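Local coordinates for protein glucose 1-dehydrogenase (Haloferax mediterranei, PDB 2B5W) that catalyses the zinc-dependent oxidation of D-glucose and several other aldose sugars, passing the electrons to NADP(+) or, less readily, to NAD(+), at residues A[56-61]-A[119-124]; A[85-90]-A[112-117]; A[184-189]-A[216-221]; A[201-206]-A[222-227]. The protein carries 1 engineered substitution. One frame throughout, in Å; residues are numbered along the deposited sequence.

Contact 1 of 4, residues A[56-61]-A[119-124]; sequences EDHLVL and GAHGYM
H121 holds CG anti to its carbonyl carbon (chi1 -67°), which sets its ring against V60 and E56, while E56, with the same first torsion (chi1 -61°) and a chain extended beyond CG, brings its carboxylate to the NE2 edge of that ring. H121 is thus gripped at both nitrogens. NE2 donates to E56 OE1 at 2.8 Å in a nearly straight bond (176°), in the ring plane but from above the carboxylate plane; ND1 accepts from V60 N at 3.0 Å. The H58 ring lies almost parallel to the H121 ring, slid so far that they barely overlap, centroids 4.5 Å apart; H58 ND1 in turn donates to D57 OD1. Further along, backbone bonds from G122 N to V60 O (2.8 Å) and from M124 N to L61 O (3.0 Å) continue the join, and M124 SD packs on L61 CB. An alanine at H121 would take away both ring bonds and is likely to leave V60 N and the E56 carboxylate without these mates. The contact ties the edge strand 58-60 to a loop of the GroES-like domain; V60 N donating to ND1 and the carboxylate at NE2 would together favour the tautomer protonated at NE2.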
# COMPACT_ATOMS: atom_id res chain seq x y z
N GLU A 56 23.44 12.88 28.31
CA GLU A 56 24.73 12.26 28.05
C GLU A 56 25.45 12.96 26.92
O GLU A 56 24.84 13.60 26.07
CB GLU A 56 24.54 10.78 27.75
CG GLU A 56 23.93 10.07 28.94
CD GLU A 56 24.13 8.58 28.94
OE1 GLU A 56 25.31 8.13 28.79
OE2 GLU A 56 23.12 7.86 29.12
N ASP A 57 26.78 12.85 26.94
CA ASP A 57 27.63 13.64 26.06
C ASP A 57 28.15 12.86 24.85
O ASP A 57 29.05 13.33 24.14
CB ASP A 57 28.81 14.26 26.84
CG ASP A 57 29.82 13.22 27.35
OD1 ASP A 57 29.74 12.02 27.03
OD2 ASP A 57 30.75 13.55 28.12
N HIS A 58 27.54 11.71 24.60
CA HIS A 58 27.94 10.87 23.48
C HIS A 58 26.81 9.91 23.15
O HIS A 58 25.85 9.79 23.93
CB HIS A 58 29.20 10.07 23.86
CG HIS A 58 28.96 9.03 24.91
ND1 HIS A 58 28.91 9.33 26.26
CD2 HIS A 58 28.71 7.70 24.81
CE1 HIS A 58 28.66 8.22 26.94
NE2 HIS A 58 28.54 7.22 26.09
N LEU A 59 26.95 9.23 22.03
CA LEU A 59 26.08 8.13 21.66
C LEU A 59 26.97 6.97 21.21
O LEU A 59 27.73 7.10 20.26
CB LEU A 59 25.16 8.54 20.52
CG LEU A 59 24.32 7.41 19.90
CD1 LEU A 59 23.34 6.88 20.91
CD2 LEU A 59 23.62 7.92 18.70
N VAL A 60 26.89 5.85 21.92
CA VAL A 60 27.58 4.63 21.46
C VAL A 60 26.87 4.16 20.19
O VAL A 60 25.62 4.08 20.17
CB VAL A 60 27.56 3.53 22.52
CG1 VAL A 60 28.10 2.23 21.96
CG2 VAL A 60 28.37 3.95 23.77
N LEU A 61 27.64 3.92 19.14
CA LEU A 61 27.08 3.54 17.86
C LEU A 61 26.76 2.05 17.81
O LEU A 61 27.16 1.30 18.68
CB LEU A 61 28.05 3.90 16.75
CG LEU A 61 28.36 5.39 16.54
CD1 LEU A 61 29.50 5.50 15.52
CD2 LEU A 61 27.13 6.12 16.07
N GLY A 119 18.22 8.10 21.08
CA GLY A 119 17.79 8.04 22.46
C GLY A 119 18.42 7.01 23.37
O GLY A 119 18.23 7.07 24.60
N ALA A 120 19.19 6.07 22.80
CA ALA A 120 19.74 4.98 23.59
C ALA A 120 21.05 4.52 22.95
O ALA A 120 21.16 4.42 21.74
CB ALA A 120 18.76 3.82 23.69
N HIS A 121 22.04 4.27 23.78
CA HIS A 121 23.33 3.77 23.33
C HIS A 121 23.17 2.43 22.61
O HIS A 121 22.31 1.64 22.96
CB HIS A 121 24.26 3.55 24.51
CG HIS A 121 24.65 4.83 25.17
ND1 HIS A 121 25.21 5.86 24.46
CD2 HIS A 121 24.53 5.25 26.45
CE1 HIS A 121 25.45 6.87 25.30
NE2 HIS A 121 25.04 6.53 26.50
N GLY A 122 24.04 2.26 21.63
CA GLY A 122 24.05 1.08 20.78
C GLY A 122 24.91 -0.03 21.36
O GLY A 122 25.10 -0.14 22.58
N TYR A 123 25.44 -0.86 20.45
CA TYR A 123 26.05 -2.12 20.79
C TYR A 123 27.57 -2.20 20.55
O TYR A 123 28.17 -3.23 20.87
CB TYR A 123 25.37 -3.25 20.00
CG TYR A 123 23.88 -3.34 20.25
CD1 TYR A 123 23.40 -3.55 21.54
CD2 TYR A 123 22.95 -3.22 19.22
CE1 TYR A 123 22.05 -3.62 21.78
CE2 TYR A 123 21.62 -3.27 19.46
CZ TYR A 123 21.17 -3.47 20.74
OH TYR A 123 19.82 -3.54 21.03
N MET A 124 28.18 -1.12 20.05
CA MET A 124 29.62 -1.10 19.82
C MET A 124 30.37 -0.87 21.12
O MET A 124 31.01 0.17 21.32
CB MET A 124 30.02 -0.06 18.77
CG MET A 124 29.63 -0.45 17.40
SD MET A 124 30.18 0.72 16.17
CE MET A 124 29.58 -0.12 14.69

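Contact 2 of 4, residues A[85-90]-A[112-117]; sequences PTVRRP and YFERGI
A short antiparallel beta pairing in the GroES-like domain joins strand 88-89 to strand 113-115, which carries the substrate-binding residue E114. R89 and F113 form the hydrogen-bonded pair, with R89 N to F113 O at 2.9 Å and F113 N to R89 O at 2.8 Å; R88 and E114 are the non-hydrogen-bonded pair beside it. R115 N to V87 O, nearly straight at 177°, extends the pairing past strand 88-89. On the face bearing R89 and F113, R89 bends at chi2 and packs its CG against R115 CG, while its NH1 is held by R88 O and T86 OG1. On the other face, the side chains of R88 and E114 run alongside each other in the same direction. R88, extended from CG to NE, grips one carboxylate oxygen side-on in a salt bridge: NE lies 2.9 Å and NH2 3.1 Å from E114 OE2, both nitrogens reaching it from the same face of the carboxylate. This two-nitrogen grip on OE2 would probably limit the turning of the E114 carboxylate. R88 NH1 donates to P104 O, and the side chain also touches N303, another substrate-binding residue. E114 OE2 sits at the edge of the guanidinium, in its plane; Y112 covers one face. The Y112 torsion (chi1 59°) sets CG between its backbone N and carbonyl carbon and places the ring against the arginine. There guanidinium and phenol ring stack in a cation-pi contact, planes 9° apart, with R88 CZ 3.5 Å from the centroid of the Y112 ring, almost directly over its centre.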
# COMPACT_ATOMS: atom_id res chain seq x y z
N PRO A 85 20.43 -8.85 19.32
CA PRO A 85 19.41 -7.99 19.93
C PRO A 85 18.56 -7.26 18.90
O PRO A 85 19.07 -6.80 17.85
CB PRO A 85 20.26 -6.95 20.71
CG PRO A 85 21.50 -6.82 19.89
CD PRO A 85 21.77 -8.21 19.31
N THR A 86 17.28 -7.05 19.22
CA THR A 86 16.47 -6.12 18.45
C THR A 86 16.92 -4.70 18.83
O THR A 86 17.72 -4.50 19.76
CB THR A 86 14.98 -6.27 18.70
OG1 THR A 86 14.73 -5.92 20.08
CG2 THR A 86 14.51 -7.70 18.51
N VAL A 87 16.43 -3.75 18.08
CA VAL A 87 16.89 -2.38 18.16
C VAL A 87 16.02 -1.47 19.03
O VAL A 87 16.54 -0.59 19.72
CB VAL A 87 16.99 -1.81 16.74
CG1 VAL A 87 17.51 -0.38 16.76
CG2 VAL A 87 17.96 -2.67 15.90
N ARG A 88 14.70 -1.68 19.04
CA ARG A 88 13.86 -0.72 19.73
C ARG A 88 13.63 -1.06 21.18
O ARG A 88 13.46 -2.21 21.56
CB ARG A 88 12.52 -0.56 19.02
CG ARG A 88 12.62 0.26 17.78
CD ARG A 88 11.33 0.56 17.05
NE ARG A 88 11.56 1.43 15.90
CZ ARG A 88 10.60 2.01 15.20
NH1 ARG A 88 9.33 1.81 15.53
NH2 ARG A 88 10.90 2.85 14.21
N ARG A 89 13.66 -0.01 21.98
CA ARG A 89 13.43 -0.09 23.43
C ARG A 89 12.45 1.01 23.81
O ARG A 89 12.33 2.03 23.13
CB ARG A 89 14.74 0.07 24.19
CG ARG A 89 15.76 -1.00 23.88
CD ARG A 89 15.45 -2.37 24.46
NE ARG A 89 16.50 -3.33 24.16
CZ ARG A 89 16.59 -4.01 23.00
NH1 ARG A 89 15.69 -3.89 22.06
NH2 ARG A 89 17.60 -4.82 22.81
N PRO A 90 11.76 0.82 24.93
CA PRO A 90 10.77 1.81 25.37
C PRO A 90 11.40 3.16 25.63
O PRO A 90 12.56 3.23 26.08
CB PRO A 90 10.19 1.21 26.66
CG PRO A 90 10.71 -0.13 26.79
CD PRO A 90 11.79 -0.37 25.80
N TYR A 112 9.48 5.34 20.98
CA TYR A 112 10.51 4.33 21.09
C TYR A 112 11.83 5.05 21.11
O TYR A 112 11.97 6.18 20.64
CB TYR A 112 10.53 3.39 19.86
CG TYR A 112 10.76 4.11 18.55
CD1 TYR A 112 12.04 4.34 18.07
CD2 TYR A 112 9.69 4.59 17.80
CE1 TYR A 112 12.24 5.02 16.89
CE2 TYR A 112 9.89 5.26 16.64
CZ TYR A 112 11.16 5.46 16.17
OH TYR A 112 11.36 6.15 14.98
N PHE A 113 12.82 4.33 21.60
CA PHE A 113 14.23 4.59 21.31
C PHE A 113 14.74 3.47 20.38
O PHE A 113 14.23 2.36 20.39
CB PHE A 113 15.05 4.51 22.59
CG PHE A 113 14.76 5.60 23.60
CD1 PHE A 113 14.33 6.86 23.22
CD2 PHE A 113 15.03 5.37 24.94
CE1 PHE A 113 14.12 7.87 24.17
CE2 PHE A 113 14.80 6.39 25.91
CZ PHE A 113 14.37 7.62 25.50
N GLU A 114 15.77 3.80 19.60
CA GLU A 114 16.49 2.82 18.79
C GLU A 114 17.94 2.82 19.25
O GLU A 114 18.63 3.81 19.18
CB GLU A 114 16.41 3.17 17.29
CG GLU A 114 15.12 2.66 16.68
CD GLU A 114 14.87 3.13 15.25
OE1 GLU A 114 15.59 4.02 14.76
OE2 GLU A 114 13.93 2.59 14.63
N ARG A 115 18.38 1.69 19.74
CA ARG A 115 19.75 1.55 20.25
C ARG A 115 20.75 1.83 19.12
O ARG A 115 20.67 1.26 18.03
CB ARG A 115 19.93 0.16 20.85
CG ARG A 115 19.17 0.00 22.19
CD ARG A 115 19.69 -1.00 23.18
NE ARG A 115 21.10 -0.79 23.50
CZ ARG A 115 21.77 -1.45 24.42
NH1 ARG A 115 21.18 -2.37 25.17
NH2 ARG A 115 23.07 -1.21 24.57
N GLY A 116 21.69 2.74 19.41
CA GLY A 116 22.70 3.16 18.46
C GLY A 116 22.27 4.23 17.48
O GLY A 116 23.03 4.61 16.61
N ILE A 117 21.03 4.69 17.59
CA ILE A 117 20.46 5.56 16.58
C ILE A 117 19.77 6.77 17.20
O ILE A 117 20.11 7.91 16.88
CB ILE A 117 19.50 4.79 15.68
CG1 ILE A 117 20.19 3.61 15.05
CG2 ILE A 117 18.95 5.72 14.58
CD1 ILE A 117 19.22 2.67 14.30

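Contact 3 of 4, residues A[184-189]-A[216-221]; sequences LGLLTL and DIIEEL. With NAP (NADP nicotinamide-adenine-dinucleotide phosphate), chain I.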
# COMPACT_ATOMS: atom_id res chain seq x y z
N LEU A 184 22.06 -2.80 2.02
CA LEU A 184 20.66 -3.25 2.18
C LEU A 184 20.07 -3.73 0.83
O LEU A 184 19.44 -4.79 0.72
CB LEU A 184 19.79 -2.17 2.83
CG LEU A 184 18.33 -2.60 3.09
CD1 LEU A 184 18.23 -3.80 4.03
CD2 LEU A 184 17.48 -1.41 3.57
N GLY A 185 20.29 -2.95 -0.22
CA GLY A 185 19.81 -3.32 -1.53
C GLY A 185 20.42 -4.60 -2.03
O GLY A 185 19.71 -5.44 -2.56
N LEU A 186 21.72 -4.81 -1.82
CA LEU A 186 22.34 -6.01 -2.35
C LEU A 186 21.91 -7.24 -1.55
O LEU A 186 21.66 -8.30 -2.10
CB LEU A 186 23.86 -5.89 -2.36
CG LEU A 186 24.39 -4.78 -3.27
CD1 LEU A 186 25.89 -4.64 -3.09
CD2 LEU A 186 24.13 -5.07 -4.70
N LEU A 187 21.83 -7.10 -0.22
CA LEU A 187 21.30 -8.19 0.60
C LEU A 187 19.87 -8.56 0.15
O LEU A 187 19.53 -9.74 -0.02
CB LEU A 187 21.30 -7.75 2.06
CG LEU A 187 21.14 -8.73 3.19
CD1 LEU A 187 22.24 -9.76 3.15
CD2 LEU A 187 21.16 -7.92 4.49
N THR A 188 19.06 -7.53 -0.08
CA THR A 188 17.70 -7.71 -0.50
C THR A 188 17.62 -8.43 -1.85
O THR A 188 16.80 -9.32 -2.03
CB THR A 188 16.97 -6.38 -0.54
OG1 THR A 188 16.94 -5.82 0.78
CG2 THR A 188 15.58 -6.53 -0.97
N LEU A 189 18.49 -8.06 -2.78
CA LEU A 189 18.49 -8.71 -4.08
C LEU A 189 18.74 -10.23 -3.96
O LEU A 189 18.07 -11.02 -4.61
CB LEU A 189 19.53 -8.01 -4.96
CG LEU A 189 19.63 -8.47 -6.41
CD1 LEU A 189 18.39 -8.16 -7.18
CD2 LEU A 189 20.89 -7.85 -7.04
N ASP A 216 29.40 -6.19 -9.90
CA ASP A 216 29.81 -7.53 -10.01
C ASP A 216 28.88 -8.45 -9.20
O ASP A 216 28.52 -9.51 -9.65
CB ASP A 216 31.23 -7.70 -9.50
CG ASP A 216 32.30 -7.09 -10.40
OD1 ASP A 216 31.99 -6.76 -11.56
OD2 ASP A 216 33.47 -6.92 -9.94
N ILE A 217 28.49 -8.02 -7.98
CA ILE A 217 27.58 -8.84 -7.17
C ILE A 217 26.23 -8.97 -7.85
O ILE A 217 25.65 -10.04 -7.97
CB ILE A 217 27.43 -8.23 -5.76
CG1 ILE A 217 28.62 -8.61 -4.90
CG2 ILE A 217 26.13 -8.76 -5.09
CD1 ILE A 217 28.70 -7.86 -3.59
N ILE A 218 25.70 -7.86 -8.34
CA ILE A 218 24.43 -7.89 -9.05
C ILE A 218 24.46 -8.89 -10.20
O ILE A 218 23.60 -9.70 -10.34
CB ILE A 218 24.11 -6.49 -9.59
CG1 ILE A 218 23.78 -5.53 -8.46
CG2 ILE A 218 22.94 -6.53 -10.59
CD1 ILE A 218 23.90 -4.07 -8.81
N GLU A 219 25.50 -8.82 -11.03
CA GLU A 219 25.58 -9.69 -12.19
C GLU A 219 25.84 -11.16 -11.85
O GLU A 219 25.36 -12.06 -12.53
CB GLU A 219 26.61 -9.10 -13.18
CG GLU A 219 26.07 -7.80 -13.75
CD GLU A 219 26.91 -7.20 -14.88
OE1 GLU A 219 28.14 -7.37 -14.86
OE2 GLU A 219 26.34 -6.50 -15.76
N GLU A 220 26.62 -11.39 -10.80
CA GLU A 220 26.93 -12.74 -10.34
C GLU A 220 25.69 -13.43 -9.76
O GLU A 220 25.53 -14.64 -9.89
CB GLU A 220 28.11 -12.73 -9.39
CG GLU A 220 28.68 -14.11 -9.09
CD GLU A 220 29.43 -14.70 -10.27
OE1 GLU A 220 29.91 -13.94 -11.15
OE2 GLU A 220 29.54 -15.94 -10.32
N LEU A 221 24.76 -12.63 -9.25
CA LEU A 221 23.43 -13.14 -8.86
C LEU A 221 22.49 -13.40 -10.04
O LEU A 221 21.32 -13.75 -9.84
CB LEU A 221 22.75 -12.16 -7.90
CG LEU A 221 23.35 -12.12 -6.49
CD1 LEU A 221 22.86 -10.88 -5.72
CD2 LEU A 221 22.95 -13.38 -5.76
PA NAP I . 23.57 3.26 1.32
O1A NAP I . 23.80 4.69 1.42
O2A NAP I . 24.81 2.41 1.62
O5B NAP I . 23.07 2.86 -0.13
C5B NAP I . 22.23 3.65 -0.92
C4B NAP I . 22.70 3.31 -2.32
O4B NAP I . 21.77 3.86 -3.23
C3B NAP I . 24.09 3.86 -2.66
O3B NAP I . 25.01 2.85 -3.05
C2B NAP I . 23.82 4.85 -3.80
O2B NAP I . 24.77 4.82 -4.86
C1B NAP I . 22.48 4.38 -4.33
N9A NAP I . 21.73 5.48 -4.90
C8A NAP I . 21.34 6.64 -4.27
N7A NAP I . 20.67 7.40 -5.15
C5A NAP I . 20.68 6.76 -6.37
C6A NAP I . 20.16 7.06 -7.63
N6A NAP I . 19.54 8.23 -7.91
N1A NAP I . 20.33 6.16 -8.66
C2A NAP I . 20.98 4.96 -8.46
N3A NAP I . 21.50 4.65 -7.22
C4A NAP I . 21.33 5.53 -6.19
O3 NAP I . 22.52 2.77 2.42
PN NAP I . 22.03 1.29 2.85
O1N NAP I . 21.98 0.35 1.70
O2N NAP I . 22.65 0.84 4.14
O5D NAP I . 20.58 1.91 3.09
C5D NAP I . 19.72 2.17 1.99
C4D NAP I . 18.57 3.08 2.41
O4D NAP I . 17.77 2.37 3.36
C3D NAP I . 19.02 4.37 3.11
O3D NAP I . 18.23 5.47 2.68
C2D NAP I . 18.80 4.06 4.58
O2D NAP I . 18.65 5.17 5.42
C1D NAP I . 17.55 3.18 4.51
N1N NAP I . 17.36 2.22 5.61
C2N NAP I . 16.10 2.17 6.11
C3N NAP I . 15.79 1.25 7.07
C7N NAP I . 14.34 1.14 7.43
O7N NAP I . 14.14 0.33 8.54
N7N NAP I . 13.40 1.79 6.69
C4N NAP I . 16.76 0.37 7.59
C5N NAP I . 18.04 0.43 7.06
C6N NAP I . 18.33 1.35 6.04
P2B NAP I . 26.10 5.80 -4.86
O1X NAP I . 27.02 5.46 -3.80
O2X NAP I . 26.68 5.58 -6.27
O3X NAP I . 25.64 7.25 -4.70
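Apolar packing alone joins the two helical segments, with no hydrogen bond between them. L186 CD2 meets I218 CG1 at 3.8 Å and reaches I217 CG2 at 4.2 Å. One turn on, L189 CD2 approaches the same I218 CG1 at 4.0 Å and touches L221 CD1 at 3.8 Å; both leucine methyls thus touch the one I218 CG1. L189 holds CG anti to its backbone N (chi1 -176°), and its side chain slides past L221 in the opposite direction, whereas L186 and L189 each cross I218 at about a right angle. The axes of helical segments 184-189 and 216-220 run almost parallel, 9° apart and 10.6 Å at closest approach, as expected for helices on one side of a Rossmann sheet; strand 201-206 lies against L189 and I218. The polar contacts with the cofactor come from segment 184-189. L184 N donates to O1N of the NADP pyrophosphate at 3.2 Å, and L184 CD2 lies near the nicotinamide end. L184 O accepts from both T188 N and T188 OG1, which reach it from opposite faces of its plane. The helix thus divides its chemistry: buried hydrocarbon holds it to helix 213-220 and the residue that follows, while its N-terminal amide meets the cofactor phosphate, where the helix dipole would probably favour the negative charge.

Contact 4 of 4, residues A[201-206]-A[222-227]; sequences NLYCLG and DATYVD. With NAP (NADP nicotinamide-adenine-dinucleotide phosphate), chain I.
T224 O accepts a 2.9 Å bond from C204 N and is also approached by Y203 CA in a weaker CA-H...O contact. The pairing belongs to the Rossmann fold, where strand 201-206 and the edge strand 224-227 run parallel, joined through helix 213-220 as a beta-alpha-beta unit. The bonds alternate between the strands: T224 N to L202 O, C204 N to T224 O, V226 N to C204 O, and G206 N to V226 O. The axes of the two strand segments are 4.7 Å apart and cross at -30°, the twist of a parallel sheet. On the face with Y203 and L205, the Y203 ring lies alongside T224, CD2 3.6 Å from T224 CB, and its hydroxyl bonds to E241. L205 CG is anti to the backbone N (chi1 -167°), which leads CD1 to V226 CG1 at 3.6 Å and CD2 over the plane of the adenine, 3.9 Å from NADP C2A. An alanine in place of L205 would remove both methyls and would probably open a gap between V226 and the adenine. The opposite face carries C204 and Y225, and I218 of helix 213-220 packs on both. Y225 CG is also anti to its backbone N (chi1 167°); the ring runs beside G206, and its OH bonds to R208 O. Glycine suits this place, because a side chain at G206 would probably press on that ring. At the strand end, G206 C lies 3.4 Å from NADP C2A.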
# COMPACT_ATOMS: atom_id res chain seq x y z
N ASN A 201 13.03 -13.00 -12.89
CA ASN A 201 13.85 -11.94 -13.48
C ASN A 201 14.12 -10.86 -12.44
O ASN A 201 13.18 -10.27 -11.89
CB ASN A 201 13.19 -11.34 -14.70
CG ASN A 201 12.92 -12.35 -15.76
OD1 ASN A 201 11.77 -12.64 -16.10
ND2 ASN A 201 13.96 -12.96 -16.24
N LEU A 202 15.39 -10.66 -12.13
CA LEU A 202 15.83 -9.70 -11.13
C LEU A 202 16.64 -8.54 -11.73
O LEU A 202 17.44 -8.71 -12.65
CB LEU A 202 16.66 -10.41 -10.06
CG LEU A 202 16.01 -11.58 -9.34
CD1 LEU A 202 17.09 -12.30 -8.50
CD2 LEU A 202 14.83 -11.14 -8.54
N TYR A 203 16.49 -7.37 -11.11
CA TYR A 203 17.08 -6.12 -11.59
C TYR A 203 17.53 -5.32 -10.39
O TYR A 203 16.91 -5.39 -9.33
CB TYR A 203 16.02 -5.36 -12.37
CG TYR A 203 15.50 -6.11 -13.58
CD1 TYR A 203 14.45 -7.00 -13.47
CD2 TYR A 203 16.02 -5.86 -14.86
CE1 TYR A 203 13.94 -7.69 -14.55
CE2 TYR A 203 15.50 -6.54 -15.95
CZ TYR A 203 14.48 -7.46 -15.79
OH TYR A 203 13.96 -8.15 -16.87
N CYS A 204 18.61 -4.56 -10.50
CA CYS A 204 19.07 -3.72 -9.40
C CYS A 204 19.61 -2.39 -9.95
O CYS A 204 20.40 -2.38 -10.87
CB CYS A 204 20.10 -4.41 -8.54
SG CYS A 204 20.72 -3.48 -7.16
N LEU A 205 19.12 -1.29 -9.39
CA LEU A 205 19.47 0.07 -9.82
C LEU A 205 20.66 0.61 -9.05
O LEU A 205 20.69 0.60 -7.82
CB LEU A 205 18.28 1.00 -9.57
CG LEU A 205 18.36 2.39 -10.23
CD1 LEU A 205 17.87 2.30 -11.65
CD2 LEU A 205 17.53 3.41 -9.41
N GLY A 206 21.61 1.18 -9.79
CA GLY A 206 22.75 1.88 -9.21
C GLY A 206 23.16 3.01 -10.16
O GLY A 206 22.47 3.25 -11.14
N ASP A 222 22.99 -13.24 -11.26
CA ASP A 222 22.18 -13.33 -12.49
C ASP A 222 21.11 -12.24 -12.60
O ASP A 222 20.13 -12.38 -13.34
CB ASP A 222 21.51 -14.69 -12.62
CG ASP A 222 21.14 -15.04 -14.03
OD1 ASP A 222 21.93 -14.71 -14.94
OD2 ASP A 222 20.08 -15.63 -14.32
N ALA A 223 21.31 -11.12 -11.92
CA ALA A 223 20.42 -9.97 -12.05
C ALA A 223 20.98 -8.97 -13.06
O ALA A 223 22.17 -8.97 -13.38
CB ALA A 223 20.18 -9.31 -10.67
N THR A 224 20.10 -8.12 -13.56
CA THR A 224 20.49 -7.07 -14.48
C THR A 224 20.77 -5.78 -13.76
O THR A 224 19.92 -5.26 -12.99
CB THR A 224 19.37 -6.85 -15.51
OG1 THR A 224 19.20 -8.00 -16.35
CG2 THR A 224 19.70 -5.66 -16.42
N TYR A 225 21.93 -5.20 -14.03
CA TYR A 225 22.34 -3.91 -13.50
C TYR A 225 21.74 -2.78 -14.32
O TYR A 225 21.90 -2.72 -15.55
CB TYR A 225 23.88 -3.78 -13.42
CG TYR A 225 24.38 -2.37 -13.18
CD1 TYR A 225 23.97 -1.64 -12.07
CD2 TYR A 225 25.26 -1.73 -14.06
CE1 TYR A 225 24.41 -0.34 -11.84
CE2 TYR A 225 25.69 -0.46 -13.84
CZ TYR A 225 25.27 0.26 -12.73
OH TYR A 225 25.71 1.53 -12.49
N VAL A 226 20.97 -1.94 -13.65
CA VAL A 226 20.32 -0.77 -14.27
C VAL A 226 21.00 0.47 -13.74
O VAL A 226 20.90 0.84 -12.57
CB VAL A 226 18.78 -0.75 -14.01
CG1 VAL A 226 18.15 0.43 -14.77
CG2 VAL A 226 18.16 -2.04 -14.43
N ASP A 227 21.73 1.15 -14.63
CA ASP A 227 22.38 2.37 -14.28
C ASP A 227 21.39 3.50 -14.50
O ASP A 227 20.94 3.70 -15.61
CB ASP A 227 23.59 2.55 -15.21
CG ASP A 227 24.36 3.80 -14.97
OD1 ASP A 227 23.97 4.71 -14.19
OD2 ASP A 227 25.49 3.95 -15.55
PA NAP I . 23.57 3.26 1.32
O1A NAP I . 23.80 4.69 1.42
O2A NAP I . 24.81 2.41 1.62
O5B NAP I . 23.07 2.86 -0.13
C5B NAP I . 22.23 3.65 -0.92
C4B NAP I . 22.70 3.31 -2.32
O4B NAP I . 21.77 3.86 -3.23
C3B NAP I . 24.09 3.86 -2.66
O3B NAP I . 25.01 2.85 -3.05
C2B NAP I . 23.82 4.85 -3.80
O2B NAP I . 24.77 4.82 -4.86
C1B NAP I . 22.48 4.38 -4.33
N9A NAP I . 21.73 5.48 -4.90
C8A NAP I . 21.34 6.64 -4.27
N7A NAP I . 20.67 7.40 -5.15
C5A NAP I . 20.68 6.76 -6.37
C6A NAP I . 20.16 7.06 -7.63
N6A NAP I . 19.54 8.23 -7.91
N1A NAP I . 20.33 6.16 -8.66
C2A NAP I . 20.98 4.96 -8.46
N3A NAP I . 21.50 4.65 -7.22
C4A NAP I . 21.33 5.53 -6.19
O3 NAP I . 22.52 2.77 2.42
PN NAP I . 22.03 1.29 2.85
O1N NAP I . 21.98 0.35 1.70
O2N NAP I . 22.65 0.84 4.14
O5D NAP I . 20.58 1.91 3.09
C5D NAP I . 19.72 2.17 1.99
C4D NAP I . 18.57 3.08 2.41
O4D NAP I . 17.77 2.37 3.36
C3D NAP I . 19.02 4.37 3.11
O3D NAP I . 18.23 5.47 2.68
C2D NAP I . 18.80 4.06 4.58
O2D NAP I . 18.65 5.17 5.42
C1D NAP I . 17.55 3.18 4.51
N1N NAP I . 17.36 2.22 5.61
C2N NAP I . 16.10 2.17 6.11
C3N NAP I . 15.79 1.25 7.07
C7N NAP I . 14.34 1.14 7.43
O7N NAP I . 14.14 0.33 8.54
N7N NAP I . 13.40 1.79 6.69
C4N NAP I . 16.76 0.37 7.59
C5N NAP I . 18.04 0.43 7.06
C6N NAP I . 18.33 1.35 6.04
P2B NAP I . 26.10 5.80 -4.86
O1X NAP I . 27.02 5.46 -3.80
O2X NAP I . 26.68 5.58 -6.27
O3X NAP I . 25.64 7.25 -4.70

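Contacts 1 and 2 lie in the GroES-like domain and touch each other: R115 NE and Y123 OH bridge them, through H121 O and T86 O, and strands 113-115 and 119-120 are neighbours in one sheet. Contacts 3 and 4 belong to the Rossmann domain on the other side of the chain's centre and pack on each other, the helices of contact 3 lying against the strands of contact 4 through I218 and L189; both touch the cofactor. Contacts 1, 3 and 4 are buried, contact 2 only partly. Chemistry follows place: histidine and carboxylate in contact 1, a charged pair and stacked ring beside the substrate site in contact 2, hydrocarbon between helices in contact 3, regular sheet bonds in contact 4.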